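Local coordinates for cellulose-binding protein (Saccharophagus degradans, PDB 2YHG) that is of unproven function but may hydrolyse N- or O-glycosidic bonds, the crystallised part being a nucleoside hydrolase-like domain with a C-terminal domain of a longer cellulose-binding protein, at residues N155-A160 against L180-I185; R30-T35 against I135-K140; T149-C154 against T245-H250; G67-S72 against L186-A191; P143-A148 against D258-S263. All blocks are in the same frame, centred on the assembly; numbering follows the deposited sequence. Where two conformers were deposited one is given.

Contact 1: N155-A160 against L180-I185; sequences NTIAQA and LRVYDI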
# COMPACT_ATOMS: atom_id res chain seq x y z
N ASN A 155 -5.31 13.40 -11.50
CA ASN A 155 -6.22 14.50 -11.63
C ASN A 155 -7.57 14.35 -10.96
O ASN A 155 -8.24 15.37 -10.74
CB ASN A 155 -6.35 15.01 -13.05
CG ASN A 155 -7.17 14.13 -13.97
OD1 ASN A 155 -7.49 12.98 -13.68
ND2 ASN A 155 -7.54 14.69 -15.11
N THR A 156 -8.02 13.15 -10.63
CA THR A 156 -9.28 13.02 -9.87
C THR A 156 -9.08 13.50 -8.45
O THR A 156 -9.98 14.11 -7.84
CB THR A 156 -9.82 11.59 -9.92
OG1 THR A 156 -9.93 11.14 -11.29
CG2 THR A 156 -11.19 11.51 -9.30
N ILE A 157 -7.91 13.26 -7.89
CA ILE A 157 -7.53 13.78 -6.59
C ILE A 157 -7.41 15.32 -6.70
O ILE A 157 -7.89 16.06 -5.81
CB ILE A 157 -6.22 13.17 -6.08
CG1 ILE A 157 -6.26 11.64 -6.10
CG2 ILE A 157 -5.95 13.67 -4.66
CD1 ILE A 157 -4.92 10.96 -5.86
N ALA A 158 -6.76 15.80 -7.76
CA ALA A 158 -6.61 17.25 -7.94
C ALA A 158 -7.99 17.93 -8.07
O ALA A 158 -8.16 19.01 -7.52
CB ALA A 158 -5.73 17.55 -9.13
N GLN A 159 -8.94 17.31 -8.76
CA GLN A 159 -10.26 17.93 -8.88
C GLN A 159 -10.91 18.04 -7.49
O GLN A 159 -11.54 19.05 -7.17
CB GLN A 159 -11.16 17.16 -9.83
CG GLN A 159 -12.57 17.70 -9.92
CD GLN A 159 -12.64 19.08 -10.56
OE1 GLN A 159 -11.71 19.51 -11.22
NE2 GLN A 159 -13.75 19.81 -10.35
N ALA A 160 -10.78 17.00 -6.68
CA ALA A 160 -11.33 17.01 -5.31
C ALA A 160 -10.73 18.18 -4.52
O ALA A 160 -11.44 18.96 -3.89
CB ALA A 160 -11.03 15.70 -4.63
N LEU A 180 -5.50 13.64 4.16
CA LEU A 180 -5.25 12.98 2.88
C LEU A 180 -3.78 12.57 2.80
O LEU A 180 -2.91 13.21 3.39
CB LEU A 180 -5.60 13.95 1.76
CG LEU A 180 -5.56 13.44 0.31
CD1 LEU A 180 -6.48 12.27 0.07
CD2 LEU A 180 -5.86 14.60 -0.61
N ARG A 181 -3.50 11.53 2.01
CA ARG A 181 -2.15 11.18 1.58
C ARG A 181 -2.25 10.71 0.15
O ARG A 181 -3.27 10.12 -0.22
CB ARG A 181 -1.49 10.09 2.40
CG ARG A 181 -1.10 10.49 3.83
CD ARG A 181 -2.18 10.02 4.76
NE ARG A 181 -1.78 10.28 6.18
CZ ARG A 181 -2.01 11.43 6.83
NH1 ARG A 181 -2.61 12.44 6.24
NH2 ARG A 181 -1.79 11.46 8.12
N VAL A 182 -1.23 10.98 -0.65
CA VAL A 182 -1.21 10.55 -2.04
C VAL A 182 -0.03 9.62 -2.28
O VAL A 182 1.11 9.93 -1.92
CB VAL A 182 -1.15 11.76 -3.00
CG1 VAL A 182 -1.01 11.30 -4.46
CG2 VAL A 182 -2.40 12.63 -2.84
N TYR A 183 -0.33 8.50 -2.95
CA TYR A 183 0.72 7.60 -3.47
C TYR A 183 0.55 7.57 -4.99
O TYR A 183 -0.40 7.01 -5.51
CB TYR A 183 0.59 6.19 -2.86
CG TYR A 183 1.81 5.32 -3.05
CD1 TYR A 183 2.24 4.95 -4.32
CD2 TYR A 183 2.51 4.82 -1.97
CE1 TYR A 183 3.32 4.10 -4.47
CE2 TYR A 183 3.61 3.96 -2.13
CZ TYR A 183 4.00 3.61 -3.40
OH TYR A 183 5.05 2.75 -3.65
N ASP A 184 1.49 8.24 -5.66
CA ASP A 184 1.52 8.42 -7.11
C ASP A 184 2.54 7.45 -7.69
O ASP A 184 3.72 7.51 -7.34
CB ASP A 184 1.90 9.87 -7.38
CG ASP A 184 2.36 10.20 -8.78
OD1 ASP A 184 2.21 9.35 -9.68
OD2 ASP A 184 2.86 11.36 -8.96
N ILE A 185 2.12 6.55 -8.57
CA ILE A 185 3.05 5.68 -9.28
C ILE A 185 3.63 6.44 -10.48
O ILE A 185 2.92 6.72 -11.45
CB ILE A 185 2.37 4.39 -9.75
CG1 ILE A 185 1.90 3.55 -8.54
CG2 ILE A 185 3.35 3.61 -10.66
CD1 ILE A 185 3.01 2.75 -7.88
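I157, near the start of helix 155-167, faces V182 in strand 180-185, and at this point the two backbones come closest, with 8.4 Å between the I157 CA and V182 CA atoms. That spacing leaves room for one layer of side chains, and no hydrogen bond links the segments. I157 forms the helix side of this layer. Its CG2 methyl lies anti to the backbone N, while CG1 sits beside that N (chi1 -52°), so both branches are directed at the strand. CG2 meets V182 CG2 at 4.1 Å, the two side chains reaching toward each other tip to tip, and the second branch adds I157 CD1 against V182 CG1 at 4.2 Å. L180, two residues earlier on the same face of the strand, crosses the isoleucine obliquely and offers one methyl, CD2, to I157 CG2 at 4.2 Å. All three side chains are buried. A148 and C150 of strand 146-150 and L195 of helix 190-198 close around I157. Helix 155-167 belongs to the connection between neighbouring parallel strands 146-150 and 180-185, and its packing on the sheet is that of a beta-alpha-beta crossover in a Rossmann-like alpha/beta domain, as in nucleoside hydrolases.

Contact 2: R30-T35 against I135-K140; sequences RVIHTT and IAAVDK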
# COMPACT_ATOMS: atom_id res chain seq x y z
N ARG A 30 -7.29 3.08 5.22
CA ARG A 30 -8.30 3.52 4.27
C ARG A 30 -7.62 3.87 2.97
O ARG A 30 -6.72 4.72 2.96
CB ARG A 30 -9.01 4.74 4.82
CG ARG A 30 -9.71 4.53 6.18
CD ARG A 30 -10.27 5.82 6.72
NE ARG A 30 -11.32 6.34 5.85
CZ ARG A 30 -11.76 7.59 5.88
NH1 ARG A 30 -11.19 8.49 6.70
NH2 ARG A 30 -12.74 7.96 5.09
N VAL A 31 -8.12 3.33 1.87
CA VAL A 31 -7.48 3.53 0.58
C VAL A 31 -8.52 3.70 -0.52
O VAL A 31 -9.52 2.96 -0.57
CB VAL A 31 -6.52 2.37 0.23
CG1 VAL A 31 -5.74 2.70 -1.06
CG2 VAL A 31 -5.55 2.08 1.34
N ILE A 32 -8.26 4.65 -1.42
CA ILE A 32 -9.02 4.87 -2.62
C ILE A 32 -8.01 4.78 -3.77
O ILE A 32 -7.00 5.48 -3.75
CB ILE A 32 -9.65 6.27 -2.59
CG1 ILE A 32 -10.71 6.36 -1.49
CG2 ILE A 32 -10.19 6.67 -3.96
CD1 ILE A 32 -11.14 7.77 -1.17
N HIS A 33 -8.34 4.00 -4.80
CA HIS A 33 -7.49 3.90 -5.98
C HIS A 33 -8.12 4.62 -7.14
O HIS A 33 -9.31 4.49 -7.41
CB HIS A 33 -7.26 2.46 -6.36
CG HIS A 33 -6.56 1.70 -5.31
ND1 HIS A 33 -5.34 2.12 -4.81
CD2 HIS A 33 -6.88 0.55 -4.67
CE1 HIS A 33 -4.95 1.22 -3.92
NE2 HIS A 33 -5.87 0.27 -3.80
N THR A 34 -7.28 5.35 -7.88
CA THR A 34 -7.65 5.87 -9.19
C THR A 34 -6.76 5.20 -10.22
O THR A 34 -5.56 5.01 -9.98
CB THR A 34 -7.59 7.41 -9.26
OG1 THR A 34 -6.24 7.91 -9.47
CG2 THR A 34 -8.18 8.08 -8.02
N THR A 35 -7.34 4.76 -11.33
CA THR A 35 -6.63 3.88 -12.26
C THR A 35 -7.02 4.18 -13.70
O THR A 35 -8.23 4.30 -14.03
CB THR A 35 -6.89 2.38 -11.93
OG1 THR A 35 -6.47 1.57 -13.04
CG2 THR A 35 -8.37 2.06 -11.67
N ILE A 135 -13.72 13.60 -1.86
CA ILE A 135 -14.11 14.64 -0.90
C ILE A 135 -14.89 14.03 0.27
O ILE A 135 -14.61 14.32 1.44
CB ILE A 135 -14.91 15.76 -1.56
CG1 ILE A 135 -14.05 16.49 -2.62
CG2 ILE A 135 -15.42 16.75 -0.52
CD1 ILE A 135 -14.80 17.51 -3.42
N ALA A 136 -15.87 13.21 -0.06
CA ALA A 136 -16.72 12.64 0.99
C ALA A 136 -15.93 11.76 1.93
O ALA A 136 -16.15 11.76 3.15
CB ALA A 136 -17.87 11.87 0.38
N ALA A 137 -14.96 11.02 1.40
CA ALA A 137 -14.14 10.15 2.25
C ALA A 137 -13.26 10.96 3.17
O ALA A 137 -13.15 10.66 4.37
CB ALA A 137 -13.29 9.23 1.38
N VAL A 138 -12.62 11.99 2.66
CA VAL A 138 -11.76 12.82 3.49
C VAL A 138 -12.57 13.54 4.55
O VAL A 138 -12.12 13.69 5.69
CB VAL A 138 -10.94 13.80 2.64
CG1 VAL A 138 -10.14 14.75 3.54
CG2 VAL A 138 -10.01 13.02 1.68
N ASP A 139 -13.79 13.95 4.22
CA ASP A 139 -14.65 14.64 5.16
C ASP A 139 -15.17 13.73 6.26
O ASP A 139 -15.62 14.21 7.29
CB ASP A 139 -15.82 15.28 4.43
CG ASP A 139 -15.47 16.52 3.63
OD1 ASP A 139 -14.41 17.10 3.83
OD2 ASP A 139 -16.38 16.95 2.88
N LYS A 140 -15.25 12.42 6.03
CA LYS A 140 -15.91 11.50 6.95
C LYS A 140 -15.29 11.59 8.34
O LYS A 140 -14.07 11.72 8.48
CB LYS A 140 -15.80 10.08 6.39
CG LYS A 140 -16.64 9.03 7.05
CD LYS A 140 -16.51 7.68 6.35
CE LYS A 140 -17.38 6.61 6.96
NZ LYS A 140 -17.10 5.29 6.36
O HOH W 1 -11.59 11.37 7.14
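R30 and A137 supply the one direct hydrogen bond between strand 30-35 and the end of helix 129-139. R30 NH2 donates to A137 O at 2.8 Å with an N-H...O angle of 151°. The donor stands above the carbonyl plane, and the oxygen is tilted slightly from the guanidinium plane. From the opposite face of that carbonyl comes K140 N, at 3.2 Å from A137 O, so two N-H groups grip one oxygen at the point where the helix runs out. The bend of the arginine chain at chi3 (63°) turns its guanidinium toward this helix end.

A water carries the second polar link. It lies in the guanidinium plane and accepts from R30 NH1 at 2.9 Å, and V138 O and K140 O are each 2.8 Å from the water oxygen. R30 NH1 also bonds R144 O, and R30 NE forms a salt bridge with E60. The group is thus held on several sides, and its positive charge would probably suit the carboxyl end of the helix dipole.

The strand is a central member of the parallel six-stranded sheet of the nucleoside hydrolase-like domain, and helix 129-139 packs on one face of that sheet, leading into neighbouring strand 146-150.

Apolar contact is small and close: I32 CD1 touches A137 CB at 3.6 Å, a methyl-to-methyl meeting between sheet and helix.

K140 brings a second positive charge nearby. Its chain passes the guanidinium, with K140 CB 3.9 Å from R30 NH2, and continues extended beyond CG, leaving the ammonium NZ 5.3 Å from R30 NH2, two like charges without contact.

Contact 3: T149-C154 against T245-H250; sequences TCWGGC and TPAFLH. With CA (calcium ion), chain B.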
# COMPACT_ATOMS: atom_id res chain seq x y z
N THR A 149 -4.67 7.10 -4.46
CA THR A 149 -3.54 6.67 -5.25
C THR A 149 -3.72 7.00 -6.72
O THR A 149 -4.85 7.13 -7.23
CB THR A 149 -3.25 5.19 -5.07
OG1 THR A 149 -4.24 4.46 -5.79
CG2 THR A 149 -3.23 4.79 -3.58
N CYS A 150 -2.60 7.10 -7.41
CA CYS A 150 -2.55 7.36 -8.85
C CYS A 150 -1.88 6.18 -9.54
O CYS A 150 -0.65 6.09 -9.61
CB CYS A 150 -1.78 8.65 -9.15
SG CYS A 150 -2.12 9.93 -7.92
N TRP A 151 -2.69 5.25 -10.04
CA TRP A 151 -2.18 4.20 -10.90
C TRP A 151 -1.99 4.70 -12.33
O TRP A 151 -1.20 4.12 -13.10
CB TRP A 151 -3.08 2.96 -10.90
CG TRP A 151 -3.31 2.28 -9.59
CD1 TRP A 151 -3.05 2.74 -8.33
CD2 TRP A 151 -3.98 1.04 -9.43
NE1 TRP A 151 -3.47 1.83 -7.39
CE2 TRP A 151 -4.09 0.78 -8.05
CE3 TRP A 151 -4.50 0.11 -10.34
CZ2 TRP A 151 -4.74 -0.34 -7.55
CZ3 TRP A 151 -5.16 -1.00 -9.85
CH2 TRP A 151 -5.27 -1.23 -8.47
N GLY A 152 -2.74 5.73 -12.69
CA GLY A 152 -2.50 6.58 -13.85
C GLY A 152 -2.15 7.97 -13.32
O GLY A 152 -1.27 8.12 -12.47
N GLY A 153 -2.84 8.98 -13.85
CA GLY A 153 -2.66 10.33 -13.35
C GLY A 153 -3.30 10.54 -11.98
O GLY A 153 -3.94 9.66 -11.42
N CYS A 154 -3.08 11.74 -11.43
CA CYS A 154 -3.68 12.11 -10.15
C CYS A 154 -4.81 13.11 -10.29
O CYS A 154 -5.29 13.63 -9.25
CB CYS A 154 -2.64 12.66 -9.18
SG CYS A 154 -1.25 11.59 -8.74
N THR A 245 1.09 -1.84 -8.29
CA THR A 245 0.77 -2.56 -7.05
C THR A 245 1.46 -2.02 -5.79
O THR A 245 0.82 -2.08 -4.74
CB THR A 245 0.98 -4.05 -7.27
OG1 THR A 245 -0.12 -4.47 -8.08
CG2 THR A 245 1.10 -4.87 -6.01
N PRO A 246 2.64 -1.42 -5.87
CA PRO A 246 3.21 -0.81 -4.64
C PRO A 246 2.26 0.20 -3.99
O PRO A 246 2.37 0.42 -2.77
CB PRO A 246 4.51 -0.22 -5.12
CG PRO A 246 4.92 -1.20 -6.21
CD PRO A 246 3.63 -1.44 -6.96
N ALA A 247 1.40 0.84 -4.77
CA ALA A 247 0.47 1.84 -4.27
C ALA A 247 -0.59 1.28 -3.33
O ALA A 247 -1.25 2.06 -2.63
CB ALA A 247 -0.18 2.57 -5.42
N PHE A 248 -0.79 -0.03 -3.27
CA PHE A 248 -1.50 -0.61 -2.13
C PHE A 248 -0.65 -1.50 -1.26
O PHE A 248 -0.98 -1.64 -0.08
CB PHE A 248 -2.82 -1.33 -2.50
CG PHE A 248 -2.68 -2.42 -3.49
CD1 PHE A 248 -2.73 -2.15 -4.85
CD2 PHE A 248 -2.60 -3.76 -3.09
CE1 PHE A 248 -2.64 -3.17 -5.78
CE2 PHE A 248 -2.46 -4.76 -4.02
CZ PHE A 248 -2.51 -4.46 -5.38
N LEU A 249 0.44 -2.06 -1.73
CA LEU A 249 1.28 -2.84 -0.83
C LEU A 249 1.83 -1.95 0.28
O LEU A 249 2.11 -2.46 1.38
CB LEU A 249 2.43 -3.54 -1.55
CG LEU A 249 2.03 -4.54 -2.63
CD1 LEU A 249 3.30 -5.26 -3.11
CD2 LEU A 249 0.98 -5.52 -2.11
N HIS A 250 1.99 -0.66 0.05
CA HIS A 250 2.44 0.28 1.08
C HIS A 250 1.58 0.17 2.34
O HIS A 250 2.12 0.35 3.45
CB HIS A 250 2.37 1.69 0.47
CG HIS A 250 2.98 2.74 1.33
ND1 HIS A 250 4.25 2.62 1.84
CD2 HIS A 250 2.47 3.93 1.73
CE1 HIS A 250 4.47 3.71 2.56
NE2 HIS A 250 3.43 4.52 2.50
CA CA B . -1.60 2.27 -14.57
O HOH W 2 0.25 1.07 -15.88
O HOH W 3 -0.70 3.62 -16.44
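W151 and F248 are brought together by different first torsions: the indole CG lies anti to its carbonyl carbon (chi1 -60°), whereas the phenyl CG sits between its backbone N and carbonyl carbon (chi1 57°). Each ring is thereby carried toward the other segment. Their planes are 36° apart, and the nearest atoms are W151 CZ2 and F248 CD1 at 3.8 Å. The A247 methyl points from the helix at both T149 and W151, with its CB 3.9 Å from W151 NE1 and 4.1 Å from T149 CB. T149 CG2 also approaches A247 O at 3.5 Å, and this buried carbonyl has no polar partner in the model. The threonine hydroxyl is hydrogen-bonded to H33 ND1.

At its backbone the same tryptophan ligates metal: W151 O binds the calcium ion at 2.4 Å, beside two waters and D36, D43 and D244. The C150-C154 disulfide closes the loop that contains W151, G152 and G153. One residue therefore combines two roles, its side chain packing on A247 and F248 of helix 246-249 while its carbonyl, which also accepts from Q188 NE2, binds calcium at the end of a central strand, an arrangement consistent with the calcium site of nucleoside hydrolases.

Contact 4: G67-S72 against L186-A191; sequences GCWKKS and LGQDNA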
# COMPACT_ATOMS: atom_id res chain seq x y z
N GLY A 67 -4.58 9.04 -17.63
CA GLY A 67 -3.20 9.45 -17.39
C GLY A 67 -2.54 9.67 -18.74
O GLY A 67 -3.20 9.61 -19.77
N CYS A 68 -1.25 9.99 -18.76
CA CYS A 68 -0.63 10.33 -20.02
C CYS A 68 -0.50 9.18 -20.99
O CYS A 68 -0.28 9.42 -22.18
CB CYS A 68 0.63 11.15 -19.87
SG CYS A 68 2.03 10.62 -19.01
N TRP A 69 -0.71 7.94 -20.53
CA TRP A 69 -0.76 6.78 -21.41
C TRP A 69 -2.18 6.42 -21.84
O TRP A 69 -2.35 5.52 -22.67
CB TRP A 69 -0.12 5.57 -20.74
CG TRP A 69 1.32 5.78 -20.39
CD1 TRP A 69 1.85 5.81 -19.15
CD2 TRP A 69 2.41 5.98 -21.31
NE1 TRP A 69 3.20 6.03 -19.22
CE2 TRP A 69 3.57 6.14 -20.53
CE3 TRP A 69 2.52 6.06 -22.70
CZ2 TRP A 69 4.83 6.39 -21.10
CZ3 TRP A 69 3.79 6.33 -23.26
CH2 TRP A 69 4.90 6.46 -22.46
N LYS A 70 -3.19 7.13 -21.35
CA LYS A 70 -4.59 6.87 -21.67
C LYS A 70 -5.36 8.15 -21.35
O LYS A 70 -5.89 8.29 -20.24
CB LYS A 70 -5.11 5.68 -20.85
CG LYS A 70 -6.64 5.42 -20.98
CD LYS A 70 -6.95 3.99 -21.38
CE LYS A 70 -8.32 3.90 -22.06
NZ LYS A 70 -9.40 4.48 -21.23
N LYS A 71 -5.39 9.09 -22.29
CA LYS A 71 -5.85 10.44 -21.99
C LYS A 71 -7.34 10.63 -21.98
O LYS A 71 -7.80 11.70 -21.57
CB LYS A 71 -5.15 11.45 -22.90
CG LYS A 71 -3.67 11.60 -22.60
CD LYS A 71 -3.04 12.75 -23.34
CE LYS A 71 -1.67 13.05 -22.82
NZ LYS A 71 -1.06 14.24 -23.49
N SER A 72 -8.09 9.63 -22.40
CA SER A 72 -9.55 9.70 -22.40
C SER A 72 -10.10 8.37 -21.90
O SER A 72 -9.57 7.32 -22.24
CB SER A 72 -10.05 9.99 -23.82
OG SER A 72 -11.47 10.06 -23.88
N LEU A 186 4.91 6.77 -10.37
CA LEU A 186 5.77 7.22 -11.46
C LEU A 186 5.52 8.62 -11.99
O LEU A 186 6.40 9.16 -12.68
CB LEU A 186 5.81 6.23 -12.62
CG LEU A 186 6.63 4.98 -12.34
CD1 LEU A 186 6.18 3.80 -13.20
CD2 LEU A 186 8.11 5.27 -12.60
N GLY A 187 4.37 9.23 -11.79
CA GLY A 187 4.04 10.54 -12.35
C GLY A 187 3.53 10.40 -13.75
O GLY A 187 4.27 10.21 -14.73
N GLN A 188 2.20 10.41 -13.88
CA GLN A 188 1.54 10.15 -15.13
C GLN A 188 0.54 11.23 -15.50
O GLN A 188 -0.16 11.10 -16.50
CB GLN A 188 0.90 8.77 -15.15
CG GLN A 188 1.92 7.66 -14.95
CD GLN A 188 1.24 6.33 -14.82
OE1 GLN A 188 0.60 5.88 -15.77
NE2 GLN A 188 1.33 5.70 -13.67
N ASP A 189 0.51 12.32 -14.76
CA ASP A 189 -0.08 13.54 -15.26
C ASP A 189 0.50 14.71 -14.50
O ASP A 189 1.18 14.58 -13.48
CB ASP A 189 -1.62 13.54 -15.31
CG ASP A 189 -2.33 13.63 -13.97
OD1 ASP A 189 -1.68 13.82 -12.92
OD2 ASP A 189 -3.59 13.50 -14.00
N ASN A 190 0.21 15.91 -15.01
CA ASN A 190 0.70 17.15 -14.42
C ASN A 190 -0.11 17.57 -13.19
O ASN A 190 0.29 18.47 -12.47
CB ASN A 190 0.71 18.25 -15.50
CG ASN A 190 -0.62 18.41 -16.18
OD1 ASN A 190 -1.62 18.62 -15.49
ND2 ASN A 190 -0.63 18.40 -17.51
N ALA A 191 -1.23 16.89 -12.91
CA ALA A 191 -2.08 17.22 -11.78
C ALA A 191 -1.47 16.77 -10.46
O ALA A 191 -1.64 17.43 -9.45
CB ALA A 191 -3.47 16.65 -11.97
O HOH W 4 -1.13 6.96 -17.76
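C68 N donates to Q188 O at 2.7 Å, the one direct hydrogen bond between the loop 67-72 and the segment 186-191. The donor lies nearly along the C=O axis (C=O...N angle 160°), although the N-H itself is less well aligned at 143°. With SG placed between the backbone N and carbonyl carbon (chi1 60°), the sulfur also stands over the same acceptor, C68 SG being 3.4 Å from Q188 O. The glutamine side chain makes a second approach: its OE1 lies in the plane of the W69 indole, at the ring edge, 3.6 Å from W69 CD1. A water bridges the two residues, accepting from W69 N at 3.0 Å and donating to Q188 OE1 at 2.8 Å.

Farther out, Q188 NE2 is bonded to I185 O and to W151 O, a calcium ligand, which makes the glutamine a second-shell residue of that site. On the other segment, the type I turn G67-K70 shapes the loop, and C68 is tied to C283 by a disulfide. D189 N-caps the helix that follows, with a weak bond from A191 N to D189 OD1. The contact thus joins the loop between strand 58-64 and helix 77-93 to the turn linking strand 180-185 with helix 190-198.

Contact 5: P143-A148 against D258-S263; sequences PRPVWA and DPSVVS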
# COMPACT_ATOMS: atom_id res chain seq x y z
N PRO A 143 -11.25 8.89 12.23
CA PRO A 143 -9.98 9.55 12.57
C PRO A 143 -8.81 9.10 11.70
O PRO A 143 -7.75 9.73 11.72
CB PRO A 143 -9.75 9.15 14.04
CG PRO A 143 -10.48 7.88 14.18
CD PRO A 143 -11.74 8.09 13.36
N ARG A 144 -8.97 7.97 11.02
CA ARG A 144 -7.92 7.49 10.18
C ARG A 144 -7.82 8.36 8.93
O ARG A 144 -8.83 8.70 8.32
CB ARG A 144 -8.22 6.06 9.75
CG ARG A 144 -8.16 5.03 10.90
CD ARG A 144 -8.58 3.68 10.40
NE ARG A 144 -9.95 3.68 9.88
CZ ARG A 144 -10.46 2.72 9.14
NH1 ARG A 144 -9.71 1.66 8.83
NH2 ARG A 144 -11.70 2.80 8.71
N PRO A 145 -6.61 8.65 8.48
CA PRO A 145 -6.44 9.36 7.23
C PRO A 145 -6.85 8.48 6.06
O PRO A 145 -6.99 7.27 6.19
CB PRO A 145 -4.95 9.67 7.21
CG PRO A 145 -4.33 8.72 8.13
CD PRO A 145 -5.33 8.33 9.13
N VAL A 146 -6.99 9.10 4.90
CA VAL A 146 -7.24 8.29 3.74
C VAL A 146 -6.25 8.55 2.64
O VAL A 146 -5.77 9.66 2.39
CB VAL A 146 -8.67 8.44 3.29
CG1 VAL A 146 -8.94 9.86 2.97
CG2 VAL A 146 -9.00 7.50 2.14
N TRP A 147 -5.82 7.42 2.08
CA TRP A 147 -4.91 7.40 0.96
C TRP A 147 -5.70 7.46 -0.32
O TRP A 147 -6.68 6.73 -0.50
CB TRP A 147 -4.07 6.15 0.94
CG TRP A 147 -3.05 6.14 2.01
CD1 TRP A 147 -3.25 5.84 3.34
CD2 TRP A 147 -1.70 6.58 1.91
NE1 TRP A 147 -2.11 6.09 4.05
CE2 TRP A 147 -1.15 6.55 3.20
CE3 TRP A 147 -0.91 7.04 0.85
CZ2 TRP A 147 0.15 6.96 3.46
CZ3 TRP A 147 0.38 7.42 1.09
CH2 TRP A 147 0.90 7.39 2.41
N ALA A 148 -5.25 8.30 -1.25
CA ALA A 148 -5.73 8.27 -2.63
C ALA A 148 -4.53 8.01 -3.52
O ALA A 148 -3.49 8.64 -3.34
CB ALA A 148 -6.47 9.55 -3.01
N ASP A 258 3.79 1.92 9.35
CA ASP A 258 2.79 2.95 9.29
C ASP A 258 3.02 3.73 8.00
O ASP A 258 4.03 4.40 7.88
CB ASP A 258 2.88 3.87 10.50
CG ASP A 258 1.80 4.93 10.52
OD1 ASP A 258 1.23 5.25 9.44
OD2 ASP A 258 1.49 5.42 11.62
N PRO A 259 2.12 3.60 7.02
CA PRO A 259 2.40 4.17 5.69
C PRO A 259 2.48 5.69 5.72
O PRO A 259 3.05 6.29 4.80
CB PRO A 259 1.21 3.69 4.85
CG PRO A 259 0.14 3.49 5.84
CD PRO A 259 0.82 2.91 7.05
N SER A 260 1.96 6.35 6.77
CA SER A 260 2.08 7.80 6.87
C SER A 260 3.48 8.20 7.36
O SER A 260 3.82 9.39 7.29
CB SER A 260 1.03 8.39 7.81
OG SER A 260 -0.27 8.21 7.27
N VAL A 261 4.26 7.25 7.86
CA VAL A 261 5.66 7.49 8.25
C VAL A 261 6.46 6.88 7.10
O VAL A 261 6.82 5.70 7.12
CB VAL A 261 6.01 6.89 9.61
CG1 VAL A 261 7.44 7.26 9.95
CG2 VAL A 261 5.00 7.40 10.67
N VAL A 262 6.66 7.68 6.07
CA VAL A 262 7.07 7.12 4.77
C VAL A 262 8.50 6.63 4.78
O VAL A 262 8.89 5.87 3.87
CB VAL A 262 6.80 8.12 3.63
CG1 VAL A 262 5.30 8.53 3.65
CG2 VAL A 262 7.73 9.34 3.70
N SER A 263 9.30 7.02 5.75
CA SER A 263 10.66 6.50 5.90
C SER A 263 10.72 5.09 6.49
O SER A 263 11.82 4.53 6.53
CB SER A 263 11.43 7.42 6.82
OG SER A 263 10.79 7.44 8.09
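P259 O accepts a hydrogen bond from H250 NE2 and at the same time meets the ring edge of W147, lying near the indole plane at 3.3 Å from W147 CZ2. The tryptophan does most of the touching. Its CG is anti to the carbonyl carbon (chi1 -71°), which sends the six-membered ring to the turn edge-first, and S260 N is at the same edge. The proline ring adds P259 CB at 3.7 Å from W147 CZ2 and P259 CG at 3.9 Å from W147 NE1. The H250 ring also meets W147 edge-to-face.

S260 N donates to D258 OD1 at 3.0 Å (152°), which makes an Asx turn; the carboxylate oxygen is met on its anti side, with the donor well out of the carboxylate plane. A type I turn from D258 to V261 overlaps it, closed by V261 N to D258 O at 2.9 Å, and so the loop keeps a compact shape as it meets the strand. S260 OG lies 4.0 Å from W147 CZ2 and 4.2 Å from P145 CG, and its hydrogen-bonding partner is R181 NE of the neighbouring strand 180-185.

S260 N and V261 N are thus satisfied within the turn, S260 OG by R181 and P259 O by H250, while the contact with W147 and P145 is van der Waals, with no hydrogen bond between the two segments.

In the fold
Four of the five contacts reach the parallel sheet, with strand 146-150 shared by contacts 3 and 5 and flanked by strand 30-35 of contact 2 and strand 180-185 of contact 1. Contacts 1 and 2 lie with centres about 9 Å apart, and their helices touch where A160 O meets I135 CD1 at 3.7 Å. Contacts 3 and 4 meet at the calcium ion, one giving a ligand and the other the second shell, with centres about 13 Å apart, while C154 N to D189 OD1 at 2.9 Å ties the disulfide loop to the same turn. Contact 5 joins contact 3 through H250, but its centre is about 23 Å from that of contact 4.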